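Local coordinates for protein muramidase (Sodiomyces alcalophilus, PDB 6ZM8) that probably hydrolyses the beta-1,4 bonds of bacterial cell-wall peptidoglycan, as a fungal muramidase (lysozyme) of glycoside hydrolase family 25, at residues Asn115-Glu118 with Asp119-Thr123; Gly146-Asn149 with Arg150-Asn153. All coordinates share one frame; numbering follows the deposited sequence. Where two conformers were deposited one is given.

Contact 1. Residues Asn115-Glu118 with Asp119-Thr123; sequences NWIE and DFVTT
Two turns of helix 110-128, the alpha part of a beta-alpha-beta unit, are joined by i to i+4 pairings: Trp116 with Phe120, Ile117 with Val121 and Glu118 with Thr122. The backbone sets the spacing: Phe120 N donates to Trp116 O at 3.0 Å and Val121 N to Ile117 O at 2.9 Å, the second with an N-H...O angle of 165°. Trp116 and Phe120 run side by side in the same direction, with CG anti to the backbone N in both. Trp116 CZ3 packs 4.1 Å from the Phe120 methylene CB, which approaches the indole obliquely, and Trp116 CH2 lies 4.2 Å from Phe120 CD2. Next to them, Ile117 CG2 and Val121 CG1 are 4.1 Å apart. These apolar side chains continue inward, Ile117 and Phe120 to Leu94 of strand 93-95, while Phe120 also meets Phe76 of helix 69-78; Trp116 NE1 is hydrogen-bonded to Ser67 O.

The polar flank is built differently. The Glu118 side chain sets out with CG opposite the backbone N (chi1 -179°) and bends at chi2 (66°), which brings OE2 to within 2.6 Å of Thr122 OG1; that hydroxyl also lies 3.1 Å from Glu118 O, at best a weak bond, since its one proton has both oxygens within reach. OE1 forms a salt bridge with Arg150 NH2, and OE2 one with Arg154 NH1. With an alanine here, both arginines would probably be left without the carboxylate they share. One residue further along, Thr123 OG1 donates to Asp119 O at 2.7 Å, from the face of the carbonyl plane opposite to Thr123 N. Such a split, apolar side chains toward strand 93-95, helix 69-78 and nearby loops, polar ones along the flank, is that of an amphipathic helix in the outer layer of a TIM barrel.

Contact 2. Residues Gly146-Asn149 with Arg150-Asn153; sequences GNSN and RFAN
Arg150 meets Ser148 through its backbone N, which donates to Ser148 OG at 3.1 Å with an N-H...O angle of 158°; a serine oxygen bonded to the amide two residues on defines an ST turn. With OG anti to its own nitrogen (chi1 177°), the hydroxyl is directed forward along the chain, where Arg150 CB and CG also touch it, CB at 3.4 Å from Ser148 OG. The guanidinium leads away to a salt bridge with Glu118 of helix 110-128. Phe151 follows, and Arg150 CB lies over the centre of one face of its ring, 4.1 Å above the plane. Phe151 N donates to water 1 at 2.9 Å, and that water in turn donates to Ser148 O. Ala152 N closes a type I beta turn with Asn149 O, but the bond is weak at 3.5 Å although nearly straight (168°). At Asn153, N reaches water 2 at 3.0 Å, and this water donates to Asn149 O. The chemistry implies a turn fixed from several sides: a side-chain oxygen takes up one amide, and waters mediate two further backbone links where the direct turn bond is long.

Overall arrangement
Contact 1 and contact 2 come one after the other in the chain, yet their centres are only 12 Å apart, because the loop 146-153 packs against helix 110-128. The junction is both charged and apolar. Glu118 OE1 of contact 1 stands 2.8 Å from Arg150 NH2 of contact 2, and the Phe151 ring settles beside the same helix, its CZ 3.6 Å from Ile117 CG2. Arg154, the second partner of Glu118, also donates a hydrogen bond to Arg150 O. Helix 110-128 joins strands 93-95 and 133-136 of the barrel, and contact 2 lies in the surface loop before strand 157-160, their centres about 15 and 16 Å from the chain centre.

Contact 1. Residues Asn115-Glu118 with Asp119-Thr123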
# COMPACT_ATOMS: atom_id res chain seq x y z
N ASN A 115 -8.23 2.08 16.41
CA ASN A 115 -7.08 2.07 17.29
C ASN A 115 -5.95 1.18 16.74
O ASN A 115 -4.77 1.53 16.91
CB ASN A 115 -7.46 1.56 18.70
CG ASN A 115 -8.37 2.50 19.46
OD1 ASN A 115 -8.58 3.65 19.07
ND2 ASN A 115 -8.89 1.99 20.56
N TRP A 116 -6.29 0.05 16.15
CA TRP A 116 -5.29 -0.85 15.60
C TRP A 116 -4.52 -0.15 14.48
O TRP A 116 -3.29 -0.19 14.42
CB TRP A 116 -5.99 -2.13 15.10
CG TRP A 116 -5.05 -3.21 14.70
CD1 TRP A 116 -4.68 -4.26 15.48
CD2 TRP A 116 -4.30 -3.32 13.47
NE1 TRP A 116 -3.75 -5.04 14.82
CE2 TRP A 116 -3.50 -4.49 13.60
CE3 TRP A 116 -4.24 -2.60 12.28
CZ2 TRP A 116 -2.64 -4.91 12.59
CZ3 TRP A 116 -3.37 -3.01 11.27
CH2 TRP A 116 -2.57 -4.15 11.45
N ILE A 117 -5.27 0.47 13.57
CA ILE A 117 -4.66 1.20 12.45
C ILE A 117 -3.78 2.33 13.00
O ILE A 117 -2.67 2.53 12.52
CB ILE A 117 -5.74 1.70 11.48
CG1 ILE A 117 -6.49 0.50 10.86
CG2 ILE A 117 -5.11 2.58 10.40
CD1 ILE A 117 -7.80 0.90 10.20
N GLU A 118 -4.29 3.08 14.00
CA GLU A 118 -3.49 4.14 14.60
C GLU A 118 -2.17 3.60 15.14
O GLU A 118 -1.11 4.21 14.99
CB GLU A 118 -4.31 4.82 15.70
CG GLU A 118 -3.56 5.97 16.38
CD GLU A 118 -3.29 7.13 15.46
OE1 GLU A 118 -4.26 7.74 14.96
OE2 GLU A 118 -2.13 7.37 15.13
N ASP A 119 -2.23 2.44 15.81
CA ASP A 119 -1.02 1.85 16.36
C ASP A 119 -0.04 1.49 15.23
O ASP A 119 1.17 1.74 15.34
CB ASP A 119 -1.40 0.63 17.21
CG ASP A 119 -0.32 0.13 18.13
OD1 ASP A 119 0.54 0.90 18.53
OD2 ASP A 119 -0.42 -1.09 18.49
N PHE A 120 -0.55 0.91 14.15
CA PHE A 120 0.33 0.60 13.01
C PHE A 120 0.96 1.88 12.45
O PHE A 120 2.18 1.94 12.22
CB PHE A 120 -0.47 -0.15 11.93
CG PHE A 120 0.41 -0.59 10.78
CD1 PHE A 120 0.80 0.30 9.78
CD2 PHE A 120 0.85 -1.91 10.71
CE1 PHE A 120 1.65 -0.11 8.75
CE2 PHE A 120 1.68 -2.32 9.67
CZ PHE A 120 2.08 -1.43 8.70
N VAL A 121 0.14 2.88 12.15
CA VAL A 121 0.71 4.02 11.41
C VAL A 121 1.62 4.86 12.32
O VAL A 121 2.59 5.43 11.83
CB VAL A 121 -0.37 4.87 10.71
CG1 VAL A 121 -1.28 4.01 9.84
CG2 VAL A 121 -1.20 5.69 11.67
N THR A 122 1.28 5.02 13.61
CA THR A 122 2.17 5.74 14.51
C THR A 122 3.48 4.99 14.67
O THR A 122 4.56 5.60 14.67
CB THR A 122 1.46 5.96 15.86
OG1 THR A 122 0.39 6.86 15.68
CG2 THR A 122 2.38 6.52 16.91
N THR A 123 3.42 3.67 14.83
CA THR A 123 4.64 2.88 14.99
C THR A 123 5.50 2.94 13.73
O THR A 123 6.71 3.14 13.79
CB THR A 123 4.29 1.45 15.39
OG1 THR A 123 3.56 1.46 16.63
CG2 THR A 123 5.55 0.61 15.58

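Contact 2. Residues Gly146-Asn149 with Arg150-Asn153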
# COMPACT_ATOMS: atom_id res chain seq x y z
N GLY A 146 -16.22 2.51 10.68
CA GLY A 146 -17.22 3.56 10.82
C GLY A 146 -16.95 4.73 9.90
O GLY A 146 -17.39 5.86 10.18
N ASN A 147 -16.23 4.49 8.81
CA ASN A 147 -15.85 5.54 7.86
C ASN A 147 -15.05 6.63 8.58
O ASN A 147 -15.40 7.83 8.53
CB ASN A 147 -17.04 6.08 7.07
CG ASN A 147 -16.62 6.60 5.69
OD1 ASN A 147 -15.46 6.50 5.30
ND2 ASN A 147 -17.58 7.13 4.97
N SER A 148 -13.96 6.22 9.22
CA SER A 148 -13.17 7.14 10.04
C SER A 148 -12.35 8.12 9.19
O SER A 148 -11.64 7.68 8.27
CB SER A 148 -12.20 6.32 10.88
OG SER A 148 -11.35 7.17 11.64
N ASN A 149 -12.34 9.38 9.59
CA ASN A 149 -11.49 10.40 8.96
C ASN A 149 -10.14 10.55 9.65
O ASN A 149 -9.41 11.47 9.30
CB ASN A 149 -12.19 11.73 8.87
CG ASN A 149 -12.45 12.35 10.21
OD1 ASN A 149 -11.98 11.90 11.23
ND2 ASN A 149 -13.23 13.44 10.19
N ARG A 150 -9.79 9.68 10.59
CA ARG A 150 -8.67 9.94 11.50
C ARG A 150 -7.31 9.94 10.84
O ARG A 150 -6.37 10.48 11.42
CB ARG A 150 -8.73 8.99 12.69
CG ARG A 150 -9.87 9.51 13.59
CD ARG A 150 -9.89 9.11 15.03
NE ARG A 150 -8.71 8.30 15.31
CZ ARG A 150 -7.79 8.45 16.25
NH1 ARG A 150 -7.83 9.45 17.15
NH2 ARG A 150 -6.80 7.58 16.23
N PHE A 151 -7.17 9.31 9.68
CA PHE A 151 -5.85 9.09 9.07
C PHE A 151 -5.63 9.97 7.84
O PHE A 151 -4.50 10.00 7.34
CB PHE A 151 -5.67 7.62 8.70
CG PHE A 151 -5.92 6.76 9.90
CD1 PHE A 151 -5.04 6.74 10.97
CD2 PHE A 151 -7.08 6.03 10.00
CE1 PHE A 151 -5.36 6.06 12.14
CE2 PHE A 151 -7.39 5.34 11.18
CZ PHE A 151 -6.53 5.36 12.24
N ALA A 152 -6.65 10.67 7.35
CA ALA A 152 -6.55 11.30 6.03
C ALA A 152 -5.51 12.42 5.97
O ALA A 152 -4.89 12.62 4.92
CB ALA A 152 -7.89 11.83 5.60
N ASN A 153 -5.25 13.10 7.08
CA ASN A 153 -4.28 14.22 7.10
C ASN A 153 -2.84 13.76 7.37
O ASN A 153 -1.92 14.57 7.54
CB ASN A 153 -4.68 15.20 8.19
CG ASN A 153 -3.79 16.41 8.24
OD1 ASN A 153 -3.62 17.13 7.25
ND2 ASN A 153 -3.23 16.66 9.40
O HOH W 1 -9.03 8.42 7.64
O HOH W 2 -7.35 13.30 9.20